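Local atomic coordinates of alginate lyase, family PL7 (Zobellia galactanivorans, PDB entry 3ZPY), a protein that probably cleaves alginate by beta-elimination, as a family PL7 polysaccharide lyase of which this chain is the catalytic domain. Residues A[6-11]-A[77-82]; A[49-52]-A[57-60]; A[119-124]-A[182-187]; A[217-222]-A[241-246]. All blocks are in the same frame, centred on the assembly; numbering follows the deposited sequence. Where two conformers were deposited one is given.

Contact 1. Residues A[6-11]-A[77-82]; sequences SVLGIT and VELREM
Leu-79 meets Leu-8 and Ile-10 methyl to methyl, and these three aliphatic side chains make up the whole contact between 6-11 and the strand at 77-82. The CD1 methyl of Leu-79 comes within 3.8 Å of Leu-8 CD2, the two leucines reaching at each other tip to tip. Ile-10 arrives at the same fork from beside Leu-8: its CD1 lies 4.1 Å from both CD1 and CD2 of Leu-79, and the extended end of the isoleucine (chi2 174°) is what carries that methyl so far from its backbone. Apolar packing is thus the whole interaction between the two segments, consistent with CA atoms of Ile-10 and Leu-79 that stay 9.5 Å apart.

Backbone geometry explains how Leu-8 and Ile-10 can serve one partner. Gly-9, at positive phi, is the C' residue of a Schellman motif that ends the short helix, with a weak Gly-9 N to Ser-6 O bond of 3.3 Å; the turn lets Leu-8 before it and Ile-10 after it both face Leu-79.

Polar groups on the strand work elsewhere. Arg-80 NH1 donates to Glu-81 O at 2.8 Å, with the oxygen close to the guanidinium plane, while Glu-78 pairs with Lys-218 and Arg-76. The segment belongs to the R-x-E-L-R sequence motif known from PL7 lyases.

Leu-8 and Ile-10, from helix 4-8 and the turn after it, also pack against Leu-243 of strand 235-247. Strand 76-83 lies between 15-21 and 216-219, and Leu-79 also touches Trp-15, Phe-60 and Leu-243, so the helix is joined to both layers.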
loop_
_atom_site.group_PDB
_atom_site.type_symbol
_atom_site.label_atom_id
_atom_site.label_comp_id
_atom_site.label_asym_id
_atom_site.label_seq_id
_atom_site.Cartn_x
_atom_site.Cartn_y
_atom_site.Cartn_z
ATOM N N SER A 6 -7.357 15.480 -7.441
ATOM C CA SER A 6 -8.462 15.659 -8.433
ATOM C C SER A 6 -8.499 14.474 -9.460
ATOM O O SER A 6 -9.551 13.911 -9.718
ATOM C CB SER A 6 -8.247 17.005 -9.175
ATOM O OG SER A 6 -8.609 18.067 -8.340
ATOM N N VAL A 7 -7.323 14.078 -9.984
ATOM C CA VAL A 7 -7.263 12.988 -10.951
ATOM C C VAL A 7 -7.776 11.690 -10.315
ATOM O O VAL A 7 -8.512 10.916 -10.957
ATOM C CB VAL A 7 -5.835 12.852 -11.536
ATOM C CG1 VAL A 7 -5.696 11.529 -12.254
ATOM C CG2 VAL A 7 -5.487 14.093 -12.385
ATOM N N LEU A 8 -7.379 11.402 -9.042
ATOM C CA LEU A 8 -7.728 10.149 -8.421
ATOM C C LEU A 8 -9.131 10.207 -7.786
ATOM O O LEU A 8 -9.731 9.155 -7.461
ATOM C CB LEU A 8 -6.666 9.805 -7.388
ATOM C CG LEU A 8 -6.574 8.348 -6.957
ATOM C CD1 LEU A 8 -6.311 7.317 -8.068
ATOM C CD2 LEU A 8 -5.453 8.228 -5.863
ATOM N N GLY A 9 -9.665 11.421 -7.620
ATOM C CA GLY A 9 -11.005 11.582 -6.997
ATOM C C GLY A 9 -11.028 11.373 -5.504
ATOM O O GLY A 9 -11.983 10.790 -4.974
ATOM N N ILE A 10 -9.986 11.797 -4.814
ATOM C CA ILE A 10 -9.848 11.563 -3.331
ATOM C C ILE A 10 -10.003 12.904 -2.628
ATOM O O ILE A 10 -9.777 13.952 -3.202
ATOM C CB ILE A 10 -8.499 10.875 -2.927
ATOM C CG1 ILE A 10 -7.269 11.698 -3.406
ATOM C CG2 ILE A 10 -8.455 9.415 -3.516
ATOM C CD1 ILE A 10 -5.969 11.109 -2.884
ATOM N N THR A 11 -10.371 12.866 -1.349
ATOM C CA THR A 11 -10.526 14.105 -0.573
ATOM C C THR A 11 -10.009 13.759 0.864
ATOM O O THR A 11 -9.900 12.566 1.169
ATOM C CB THR A 11 -12.020 14.521 -0.464
ATOM O OG1 THR A 11 -12.690 13.506 0.360
ATOM C CG2 THR A 11 -12.664 14.662 -1.867
ATOM N N VAL A 77 4.766 5.751 0.760
ATOM C CA VAL A 77 4.020 6.908 0.296
ATOM C C VAL A 77 2.681 6.290 -0.130
ATOM O O VAL A 77 2.670 5.427 -0.964
ATOM C CB VAL A 77 4.716 7.579 -0.864
ATOM C CG1 VAL A 77 3.761 8.601 -1.471
ATOM C CG2 VAL A 77 6.065 8.178 -0.478
ATOM N N GLU A 78 1.596 6.607 0.543
ATOM C CA GLU A 78 0.400 5.737 0.489
ATOM C C GLU A 78 -0.837 6.501 1.004
ATOM O O GLU A 78 -0.695 7.476 1.642
ATOM C CB GLU A 78 0.755 4.459 1.311
ATOM C CG GLU A 78 -0.109 3.321 1.349
ATOM C CD GLU A 78 0.408 2.247 2.238
ATOM O OE1 GLU A 78 0.668 2.419 3.405
ATOM O OE2 GLU A 78 0.204 1.172 1.783
ATOM N N LEU A 79 -2.016 5.971 0.694
ATOM C CA LEU A 79 -3.261 6.497 1.244
ATOM C C LEU A 79 -3.786 5.600 2.336
ATOM O O LEU A 79 -3.671 4.339 2.232
ATOM C CB LEU A 79 -4.301 6.558 0.103
ATOM C CG LEU A 79 -3.839 7.243 -1.185
ATOM C CD1 LEU A 79 -5.006 7.237 -2.171
ATOM C CD2 LEU A 79 -3.411 8.655 -0.884
ATOM N N ARG A 80 -4.402 6.257 3.335
ATOM C CA ARG A 80 -5.037 5.593 4.451
ATOM C C ARG A 80 -6.531 5.861 4.427
ATOM O O ARG A 80 -6.916 7.010 4.490
ATOM C CB ARG A 80 -4.341 6.076 5.747
ATOM C CG ARG A 80 -4.754 5.308 7.031
ATOM C CD ARG A 80 -5.973 5.885 7.717
ATOM N NE ARG A 80 -6.000 5.354 9.092
ATOM C CZ ARG A 80 -7.007 4.668 9.659
ATOM N NH1 ARG A 80 -8.135 4.375 9.016
ATOM N NH2 ARG A 80 -6.889 4.244 10.894
ATOM N N GLU A 81 -7.347 4.819 4.353
ATOM C CA GLU A 81 -8.810 4.988 4.261
ATOM C C GLU A 81 -9.368 5.787 5.403
ATOM O O GLU A 81 -9.064 5.483 6.607
ATOM C CB GLU A 81 -9.470 3.622 4.238
ATOM C CG GLU A 81 -10.955 3.691 3.869
ATOM C CD GLU A 81 -11.709 2.433 4.202
ATOM O OE1 GLU A 81 -11.059 1.437 4.676
ATOM O OE2 GLU A 81 -12.973 2.449 4.103
ATOM N N MET A 82 -10.171 6.794 5.066
ATOM C CA MET A 82 -10.945 7.588 6.043
ATOM C C MET A 82 -12.453 7.358 5.875
ATOM O O MET A 82 -12.871 6.825 4.840
ATOM C CB MET A 82 -10.570 9.057 6.013
ATOM C CG MET A 82 -9.062 9.319 6.222
ATOM S SD MET A 82 -8.461 8.939 7.853
ATOM C CE MET A 82 -9.125 10.338 8.770
#

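Contact 2. Residues A[49-52]-A[57-60]; sequences NYFY and WVYF
Tyr-52 and Tyr-59 form the hydrogen-bonded antiparallel pair of this beta hairpin, and their rings pack on one side of it. Tyr-59 N gives a short bond to Tyr-52 O, 2.8 Å, and Tyr-52 N returns a longer one to Tyr-59 O, 3.2 Å. The ring planes are only 5° apart but slid so far that they scarcely overlap; what sits over the Tyr-52 face is chiefly the CB of Tyr-59, a CH-pi contact with CB 3.5 Å from the ring centroid. With chi1 at 62°, the Tyr-52 ring stands between its own backbone N and carbonyl carbon and leans across to the partner strand. An alanine here is likely to leave Tyr-59 CB and ring without their aromatic cover, although the two backbone bonds could remain.

Phe-51 and Phe-60, the non-hydrogen-bonded pair, occupy the other side. The Phe-51 edge is directed at the Phe-60 face in an offset edge-to-face pair, planes at 74°, with Phe-51 CE1 3.5 Å from Phe-60 CE2. The same CE1 lies 3.6 Å from Val-58 CG1.

Further out, a classic bulge sets Tyr-50 and Phe-51 against Asp-47, and Tyr-59 OH is bonded to Asp-54 and Arg-239. Strand 51-53 is an outermost strand of its sheet; 58-63 lies between it and 235-247, where Leu-237 touches both tyrosines, while Pro-4 of helix 4-8 packs on Phe-51 and Val-58.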
loop_
_atom_site.group_PDB
_atom_site.type_symbol
_atom_site.label_atom_id
_atom_site.label_comp_id
_atom_site.label_asym_id
_atom_site.label_seq_id
_atom_site.Cartn_x
_atom_site.Cartn_y
_atom_site.Cartn_z
ATOM N N ASN A 49 8.904 14.026 -6.574
ATOM C CA ASN A 49 9.779 13.016 -6.020
ATOM C C ASN A 49 8.955 11.833 -5.420
ATOM O O ASN A 49 9.484 10.748 -5.213
ATOM C CB ASN A 49 10.624 13.569 -4.902
ATOM C CG ASN A 49 11.796 14.436 -5.401
ATOM O OD1 ASN A 49 12.023 15.524 -4.870
ATOM N ND2 ASN A 49 12.380 14.048 -6.504
ATOM N N TYR A 50 7.682 12.104 -5.050
ATOM C CA TYR A 50 6.885 11.173 -4.200
ATOM C C TYR A 50 5.480 10.837 -4.668
ATOM O O TYR A 50 5.026 9.702 -4.529
ATOM C CB TYR A 50 6.726 11.740 -2.771
ATOM C CG TYR A 50 8.050 11.989 -2.072
ATOM C CD1 TYR A 50 9.036 10.964 -1.953
ATOM C CD2 TYR A 50 8.368 13.266 -1.610
ATOM C CE1 TYR A 50 10.232 11.265 -1.346
ATOM C CE2 TYR A 50 9.570 13.569 -0.990
ATOM C CZ TYR A 50 10.519 12.570 -0.872
ATOM O OH TYR A 50 11.710 12.835 -0.233
ATOM N N PHE A 51 4.754 11.860 -5.099
ATOM C CA PHE A 51 3.303 11.774 -5.206
ATOM C C PHE A 51 2.892 12.767 -6.262
ATOM O O PHE A 51 2.897 13.994 -6.001
ATOM C CB PHE A 51 2.647 12.116 -3.820
ATOM C CG PHE A 51 1.121 12.006 -3.843
ATOM C CD1 PHE A 51 0.485 10.761 -3.745
ATOM C CD2 PHE A 51 0.348 13.150 -3.930
ATOM C CE1 PHE A 51 -0.898 10.679 -3.733
ATOM C CE2 PHE A 51 -1.018 13.061 -3.892
ATOM C CZ PHE A 51 -1.643 11.855 -3.792
ATOM N N TYR A 52 2.490 12.242 -7.454
ATOM C CA TYR A 52 2.294 13.121 -8.589
ATOM C C TYR A 52 1.367 12.471 -9.565
ATOM O O TYR A 52 1.032 11.312 -9.453
ATOM C CB TYR A 52 3.648 13.565 -9.211
ATOM C CG TYR A 52 4.493 12.442 -9.765
ATOM C CD1 TYR A 52 4.296 12.047 -11.087
ATOM C CD2 TYR A 52 5.413 11.750 -8.972
ATOM C CE1 TYR A 52 5.051 11.009 -11.643
ATOM C CE2 TYR A 52 6.153 10.650 -9.484
ATOM C CZ TYR A 52 5.946 10.343 -10.845
ATOM O OH TYR A 52 6.632 9.308 -11.387
ATOM N N TRP A 57 -2.818 8.559 -14.275
ATOM C CA TRP A 57 -2.471 7.793 -13.067
ATOM C C TRP A 57 -1.980 8.764 -11.963
ATOM O O TRP A 57 -1.499 9.832 -12.248
ATOM C CB TRP A 57 -1.266 6.873 -13.300
ATOM C CG TRP A 57 -1.321 5.940 -14.475
ATOM C CD1 TRP A 57 -0.922 6.175 -15.791
ATOM C CD2 TRP A 57 -1.869 4.614 -14.433
ATOM N NE1 TRP A 57 -1.132 5.032 -16.563
ATOM C CE2 TRP A 57 -1.707 4.036 -15.758
ATOM C CE3 TRP A 57 -2.360 3.826 -13.416
ATOM C CZ2 TRP A 57 -2.089 2.738 -16.042
ATOM C CZ3 TRP A 57 -2.733 2.522 -13.666
ATOM C CH2 TRP A 57 -2.587 1.950 -14.973
ATOM N N VAL A 58 -2.027 8.312 -10.741
ATOM C CA VAL A 58 -1.319 8.936 -9.599
ATOM C C VAL A 58 -0.190 7.987 -9.197
ATOM O O VAL A 58 -0.410 6.784 -9.030
ATOM C CB VAL A 58 -2.265 9.286 -8.425
ATOM C CG1 VAL A 58 -1.460 9.739 -7.197
ATOM C CG2 VAL A 58 -3.271 10.359 -8.876
ATOM N N TYR A 59 0.987 8.559 -9.200
ATOM C CA TYR A 59 2.261 7.805 -8.948
ATOM C C TYR A 59 2.689 7.980 -7.528
ATOM O O TYR A 59 2.578 9.114 -6.969
ATOM C CB TYR A 59 3.340 8.431 -9.813
ATOM C CG TYR A 59 3.141 8.208 -11.313
ATOM C CD1 TYR A 59 2.243 8.996 -12.035
ATOM C CD2 TYR A 59 3.892 7.223 -12.030
ATOM C CE1 TYR A 59 2.040 8.814 -13.429
ATOM C CE2 TYR A 59 3.652 7.040 -13.404
ATOM C CZ TYR A 59 2.759 7.810 -14.083
ATOM O OH TYR A 59 2.597 7.615 -15.470
ATOM N N PHE A 60 3.058 6.858 -6.889
ATOM C CA PHE A 60 3.579 6.792 -5.508
ATOM C C PHE A 60 4.935 6.281 -5.644
ATOM O O PHE A 60 5.153 5.095 -5.983
ATOM C CB PHE A 60 2.722 5.805 -4.722
ATOM C CG PHE A 60 1.258 6.221 -4.607
ATOM C CD1 PHE A 60 0.372 6.027 -5.706
ATOM C CD2 PHE A 60 0.756 6.773 -3.409
ATOM C CE1 PHE A 60 -0.985 6.414 -5.584
ATOM C CE2 PHE A 60 -0.548 7.174 -3.324
ATOM C CZ PHE A 60 -1.437 6.939 -4.378
#

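Contact 3. Residues A[119-124]-A[182-187]; sequences LCFGQI and YNCKLV
Leu-186 and Ile-124 meet across the interior of a beta sandwich, and the leucine is the one to trace. Its CB leaves strand 182-189 in the direction of segment 119-124. CG then lies opposite the backbone N (chi1 -175°), which carries the branch inward until CG is 4.1 Å from Ile-124 CD1. From there Leu-186 CD2 goes deepest: it touches Ile-124 CG1 at 3.9 Å and rests 4.1 Å from the carbonyl carbon, Gln-123 C. The two side chains pass at a slant, so the leucine methyl lies along the isoleucine's ethyl arm instead of meeting only its end.

Two residues earlier on the same strand, Cys-184 reaches in at Phe-121. The sulfur comes to the rim of the ring, with SG 4.1 Å from CE1 and 76° off the ring normal, a Cys sulfur-aromatic contact made at the edge. Phe-121 can join this inner layer together with Ile-124 because of a classic bulge, in which Phe-121 and Gly-122 both face Val-142 on the adjoining strand and the chain turns a corner. Val-105 and Phe-144 also pack against the Phe-121 ring.

Gln-123 sends its side chain to the other side of its strand, toward Tyr-222; it belongs to the Q-I-H sequence motif of PL7 lyases. The chemistry across the interior is therefore largely apolar, with no hydrogen bond between the segments and the sulfur-aromatic contact as its one more polarisable element, which suggests that close packing and the exclusion of water, more than directional bonds, hold these two strands face to face.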
loop_
_atom_site.group_PDB
_atom_site.type_symbol
_atom_site.label_atom_id
_atom_site.label_comp_id
_atom_site.label_asym_id
_atom_site.label_seq_id
_atom_site.Cartn_x
_atom_site.Cartn_y
_atom_site.Cartn_z
ATOM N N LEU A 119 7.661 -4.684 -3.093
ATOM C CA LEU A 119 6.905 -3.657 -2.464
ATOM C C LEU A 119 5.435 -4.073 -2.399
ATOM O O LEU A 119 5.015 -5.024 -3.083
ATOM C CB LEU A 119 7.065 -2.352 -3.221
ATOM C CG LEU A 119 6.529 -2.301 -4.713
ATOM C CD1 LEU A 119 5.019 -2.121 -4.834
ATOM C CD2 LEU A 119 7.194 -1.111 -5.434
ATOM N N CYS A 120 4.666 -3.336 -1.561
ATOM C CA CYS A 120 3.248 -3.593 -1.323
ATOM C C CYS A 120 2.429 -2.455 -1.906
ATOM O O CYS A 120 2.682 -1.298 -1.623
ATOM C CB CYS A 120 3.068 -3.660 0.208
ATOM S SG CYS A 120 1.311 -3.684 0.686
ATOM N N PHE A 121 1.487 -2.818 -2.738
ATOM C CA PHE A 121 0.673 -1.811 -3.473
ATOM C C PHE A 121 -0.820 -1.845 -2.997
ATOM O O PHE A 121 -1.660 -1.179 -3.625
ATOM C CB PHE A 121 0.840 -1.950 -4.985
ATOM C CG PHE A 121 0.482 -3.319 -5.542
ATOM C CD1 PHE A 121 -0.818 -3.658 -5.890
ATOM C CD2 PHE A 121 1.484 -4.262 -5.851
ATOM C CE1 PHE A 121 -1.129 -4.882 -6.446
ATOM C CE2 PHE A 121 1.184 -5.495 -6.352
ATOM C CZ PHE A 121 -0.151 -5.829 -6.667
ATOM N N GLY A 122 -1.184 -2.674 -1.982
ATOM C CA GLY A 122 -2.499 -2.502 -1.367
ATOM C C GLY A 122 -2.496 -3.351 -0.108
ATOM O O GLY A 122 -1.773 -4.354 -0.026
ATOM N N GLN A 123 -3.291 -2.919 0.862
ATOM C CA GLN A 123 -3.337 -3.569 2.167
ATOM C C GLN A 123 -4.702 -3.496 2.808
ATOM O O GLN A 123 -5.452 -2.555 2.530
ATOM C CB GLN A 123 -2.416 -2.928 3.213
ATOM C CG GLN A 123 -0.949 -2.687 2.902
ATOM C CD GLN A 123 -0.434 -1.696 3.973
ATOM O OE1 GLN A 123 0.074 -0.626 3.618
ATOM N NE2 GLN A 123 -0.640 -1.993 5.208
ATOM N N ILE A 124 -4.949 -4.466 3.745
ATOM C CA ILE A 124 -5.850 -4.228 4.821
ATOM C C ILE A 124 -5.021 -4.204 6.120
ATOM O O ILE A 124 -4.228 -5.127 6.376
ATOM C CB ILE A 124 -6.927 -5.371 4.964
ATOM C CG1 ILE A 124 -7.748 -5.439 3.663
ATOM C CG2 ILE A 124 -7.857 -5.145 6.192
ATOM C CD1 ILE A 124 -8.517 -6.745 3.489
ATOM N N TYR A 182 -3.327 -4.088 -13.919
ATOM C CA TYR A 182 -4.198 -5.100 -13.257
ATOM C C TYR A 182 -5.351 -4.318 -12.633
ATOM O O TYR A 182 -5.140 -3.332 -11.904
ATOM C CB TYR A 182 -3.437 -5.831 -12.147
ATOM C CG TYR A 182 -2.355 -6.648 -12.717
ATOM C CD1 TYR A 182 -2.603 -7.896 -13.286
ATOM C CD2 TYR A 182 -1.016 -6.155 -12.699
ATOM C CE1 TYR A 182 -1.581 -8.659 -13.816
ATOM C CE2 TYR A 182 0.043 -6.876 -13.291
ATOM C CZ TYR A 182 -0.258 -8.142 -13.804
ATOM O OH TYR A 182 0.758 -8.892 -14.333
ATOM N N ASN A 183 -6.553 -4.811 -12.880
ATOM C CA ASN A 183 -7.713 -4.355 -12.120
ATOM C C ASN A 183 -7.903 -5.180 -10.857
ATOM O O ASN A 183 -8.238 -6.394 -10.965
ATOM C CB ASN A 183 -8.990 -4.417 -12.955
ATOM C CG ASN A 183 -8.891 -3.521 -14.195
ATOM O OD1 ASN A 183 -8.515 -2.318 -14.074
ATOM N ND2 ASN A 183 -9.219 -4.055 -15.374
ATOM N N CYS A 184 -7.603 -4.595 -9.682
ATOM C CA CYS A 184 -7.514 -5.371 -8.427
ATOM C C CYS A 184 -8.778 -5.147 -7.643
ATOM O O CYS A 184 -9.348 -4.041 -7.652
ATOM C CB CYS A 184 -6.343 -4.860 -7.570
ATOM S SG CYS A 184 -4.748 -4.887 -8.378
ATOM N N LYS A 185 -9.253 -6.201 -6.967
ATOM C CA LYS A 185 -10.416 -6.105 -6.095
ATOM C C LYS A 185 -10.062 -6.875 -4.827
ATOM O O LYS A 185 -9.900 -8.102 -4.887
ATOM C CB LYS A 185 -11.652 -6.654 -6.812
ATOM C CG LYS A 185 -12.939 -6.546 -5.974
ATOM C CD LYS A 185 -14.204 -6.840 -6.766
ATOM C CE LYS A 185 -14.324 -8.232 -7.263
ATOM N NZ LYS A 185 -15.698 -8.631 -7.742
ATOM N N LEU A 186 -9.992 -6.179 -3.704
ATOM C CA LEU A 186 -9.608 -6.771 -2.388
ATOM C C LEU A 186 -10.848 -6.716 -1.519
ATOM O O LEU A 186 -11.437 -5.639 -1.305
ATOM C CB LEU A 186 -8.477 -5.934 -1.851
ATOM C CG LEU A 186 -7.860 -6.457 -0.557
ATOM C CD1 LEU A 186 -7.285 -7.848 -0.760
ATOM C CD2 LEU A 186 -6.796 -5.458 -0.072
ATOM N N VAL A 187 -11.301 -7.884 -1.080
ATOM C CA VAL A 187 -12.592 -8.019 -0.375
ATOM C C VAL A 187 -12.277 -8.629 0.982
ATOM O O VAL A 187 -11.562 -9.609 1.069
ATOM C CB VAL A 187 -13.576 -8.868 -1.142
ATOM C CG1 VAL A 187 -14.917 -8.881 -0.395
ATOM C CG2 VAL A 187 -13.849 -8.277 -2.584
#

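Contact 4. Residues A[217-222]-A[241-246]; sequences FKVGNY and KNLSVT
Phe-217 leans on Val-245 and Val-219 on Leu-243, two steps of the packing that holds together the sheets of the PL7 beta jelly roll. Segment 217-222 belongs to one sheet and 241-246 to the other. The chains run in opposite senses, and the CA atoms of Phe-217 and Val-245 are 8.3 Å apart, a spacing bridged by side chains alone.

The first pair meets at a slant. Phe-217 CD2 lies 3.8 Å from Val-245 CG2 and 3.9 Å from CG1, so both valine methyls gather at one ring corner. Val-245 was modelled in two conformers, and these distances describe one of them. Trp-90 and Ile-124 also pack on the phenylalanine.

In the second pair Val-219 and Leu-243 reach toward each other tip to tip, CG1 of the valine meeting the fork of the leucine; chi1 of 64° puts this methyl between the valine's backbone N and carbonyl carbon, and CG of Leu-243, opposite its own N, brings both leucine methyls to meet it. Trp-15 touches both residues.

Beyond Val-219 the strand turns a corner at Gly-220, whose backbone angles would press any side chain onto the preceding carbonyl oxygen. Lys-218 faces the other way, bonded through NZ to Glu-78, within the Y-F-K sequence motif of the family. At the meeting point itself, Val-219 CG1 sits 4.0 Å from Leu-243 CD1 and 4.1 Å from CD2, nearly equidistant from the two.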
loop_
_atom_site.group_PDB
_atom_site.type_symbol
_atom_site.label_atom_id
_atom_site.label_comp_id
_atom_site.label_asym_id
_atom_site.label_seq_id
_atom_site.Cartn_x
_atom_site.Cartn_y
_atom_site.Cartn_z
ATOM N N PHE A 217 -8.547 0.003 4.789
ATOM C CA PHE A 217 -7.722 -0.196 3.627
ATOM C C PHE A 217 -6.570 0.834 3.565
ATOM O O PHE A 217 -6.709 1.971 4.035
ATOM C CB PHE A 217 -8.576 0.002 2.368
ATOM C CG PHE A 217 -9.529 -1.135 2.141
ATOM C CD1 PHE A 217 -9.049 -2.410 1.863
ATOM C CD2 PHE A 217 -10.892 -0.910 2.197
ATOM C CE1 PHE A 217 -9.959 -3.447 1.602
ATOM C CE2 PHE A 217 -11.817 -1.945 1.933
ATOM C CZ PHE A 217 -11.327 -3.194 1.603
ATOM N N LYS A 218 -5.497 0.394 2.899
ATOM C CA LYS A 218 -4.404 1.347 2.475
ATOM C C LYS A 218 -4.056 1.001 1.069
ATOM O O LYS A 218 -4.140 -0.175 0.659
ATOM C CB LYS A 218 -3.172 1.351 3.357
ATOM C CG LYS A 218 -3.417 1.467 4.836
ATOM C CD LYS A 218 -2.114 1.808 5.581
ATOM C CE LYS A 218 -1.795 3.252 5.486
ATOM N NZ LYS A 218 -0.422 3.680 5.729
ATOM N N VAL A 219 -3.563 2.014 0.330
ATOM C CA VAL A 219 -3.190 1.706 -1.058
ATOM C C VAL A 219 -2.159 2.732 -1.496
ATOM O O VAL A 219 -2.243 3.922 -1.149
ATOM C CB VAL A 219 -4.431 1.711 -2.024
ATOM C CG1 VAL A 219 -5.076 3.106 -2.128
ATOM C CG2 VAL A 219 -4.134 1.194 -3.396
ATOM N N GLY A 220 -1.194 2.284 -2.295
ATOM C CA GLY A 220 -0.087 3.206 -2.595
ATOM C C GLY A 220 1.177 2.355 -2.834
ATOM O O GLY A 220 1.160 1.265 -3.483
ATOM N N ASN A 221 2.261 2.841 -2.180
ATOM C CA ASN A 221 3.575 2.194 -2.295
ATOM C C ASN A 221 4.223 2.104 -0.912
ATOM O O ASN A 221 4.792 3.075 -0.427
ATOM C CB ASN A 221 4.467 2.999 -3.251
ATOM C CG ASN A 221 5.751 2.338 -3.558
ATOM O OD1 ASN A 221 6.062 1.263 -2.988
ATOM N ND2 ASN A 221 6.536 2.964 -4.415
ATOM N N TYR A 222 4.170 0.891 -0.373
ATOM C CA TYR A 222 4.800 0.569 0.938
ATOM C C TYR A 222 5.936 -0.317 0.581
ATOM O O TYR A 222 5.757 -1.470 0.251
ATOM C CB TYR A 222 3.714 -0.122 1.818
ATOM C CG TYR A 222 4.117 -0.501 3.232
ATOM C CD1 TYR A 222 5.164 0.120 3.906
ATOM C CD2 TYR A 222 3.318 -1.436 3.888
ATOM C CE1 TYR A 222 5.474 -0.265 5.201
ATOM C CE2 TYR A 222 3.603 -1.813 5.132
ATOM C CZ TYR A 222 4.664 -1.199 5.819
ATOM O OH TYR A 222 5.002 -1.504 7.193
ATOM N N LYS A 241 -5.063 4.121 -10.721
ATOM C CA LYS A 241 -6.236 4.900 -11.163
ATOM C C LYS A 241 -7.497 4.115 -10.812
ATOM O O LYS A 241 -7.415 2.965 -10.348
ATOM C CB LYS A 241 -6.222 5.171 -12.673
ATOM C CG LYS A 241 -6.209 3.995 -13.594
ATOM C CD LYS A 241 -5.971 4.468 -15.043
ATOM C CE LYS A 241 -5.986 3.283 -15.935
ATOM N NZ LYS A 241 -5.926 3.706 -17.379
ATOM N N ASN A 242 -8.696 4.677 -11.041
ATOM C CA ASN A 242 -9.954 3.992 -10.876
ATOM C C ASN A 242 -10.080 3.385 -9.468
ATOM O O ASN A 242 -10.385 2.160 -9.337
ATOM C CB ASN A 242 -10.105 2.852 -11.947
ATOM C CG ASN A 242 -10.115 3.367 -13.320
ATOM O OD1 ASN A 242 -10.296 4.542 -13.549
ATOM N ND2 ASN A 242 -9.700 2.486 -14.228
ATOM N N LEU A 243 -9.792 4.179 -8.442
ATOM C CA LEU A 243 -9.801 3.759 -7.043
ATOM C C LEU A 243 -11.201 3.989 -6.480
ATOM O O LEU A 243 -11.748 5.079 -6.579
ATOM C CB LEU A 243 -8.828 4.678 -6.280
ATOM C CG LEU A 243 -8.785 4.437 -4.744
ATOM C CD1 LEU A 243 -8.402 3.038 -4.281
ATOM C CD2 LEU A 243 -7.820 5.441 -4.130
ATOM N N SER A 244 -11.704 2.981 -5.796
ATOM C CA SER A 244 -12.875 3.190 -4.952
ATOM C C SER A 244 -12.923 2.193 -3.837
ATOM O O SER A 244 -12.409 1.080 -3.966
ATOM C CB SER A 244 -14.143 3.068 -5.783
ATOM O OG SER A 244 -14.333 1.747 -6.184
ATOM N N VAL A 245 -13.550 2.596 -2.736
ATOM C CA VAL A 245 -13.853 1.676 -1.640
ATOM C C VAL A 245 -15.390 1.610 -1.493
ATOM O O VAL A 245 -16.058 2.640 -1.602
ATOM C CB VAL A 245 -13.164 2.099 -0.339
ATOM C CG1 VAL A 245 -13.783 1.369 0.831
ATOM C CG2 VAL A 245 -11.721 1.688 -0.394
ATOM N N THR A 246 -15.889 0.377 -1.332
ATOM C CA THR A 246 -17.335 0.140 -1.169
ATOM C C THR A 246 -17.539 -0.646 0.117
ATOM O O THR A 246 -16.820 -1.613 0.406
ATOM C CB THR A 246 -17.889 -0.635 -2.359
ATOM O OG1 THR A 246 -17.537 0.038 -3.529
ATOM C CG2 THR A 246 -19.374 -0.771 -2.250
#

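In the fold
Contacts 3 and 4 lie nearest the middle of the sandwich, their centres about 7 Å apart, and each joins one sheet to the other; contact 3 is wholly buried, whereas contact 4 reaches a partly exposed margin at Leu-243 and Val-245. Contact 1 packs a helix end against the same interior farther out, is also buried, and shares a sheet with contact 4 through the Leu-79 N to Val-219 O bond. Contact 2 differs in kind: it joins neighbouring strands within a single sheet, so backbone hydrogen bonds and aromatic pairs replace purely apolar packing. Phe-60 O, bonded to Asn-221 ND2, ties that hairpin to contact 4, while contacts 2 and 3 do not touch.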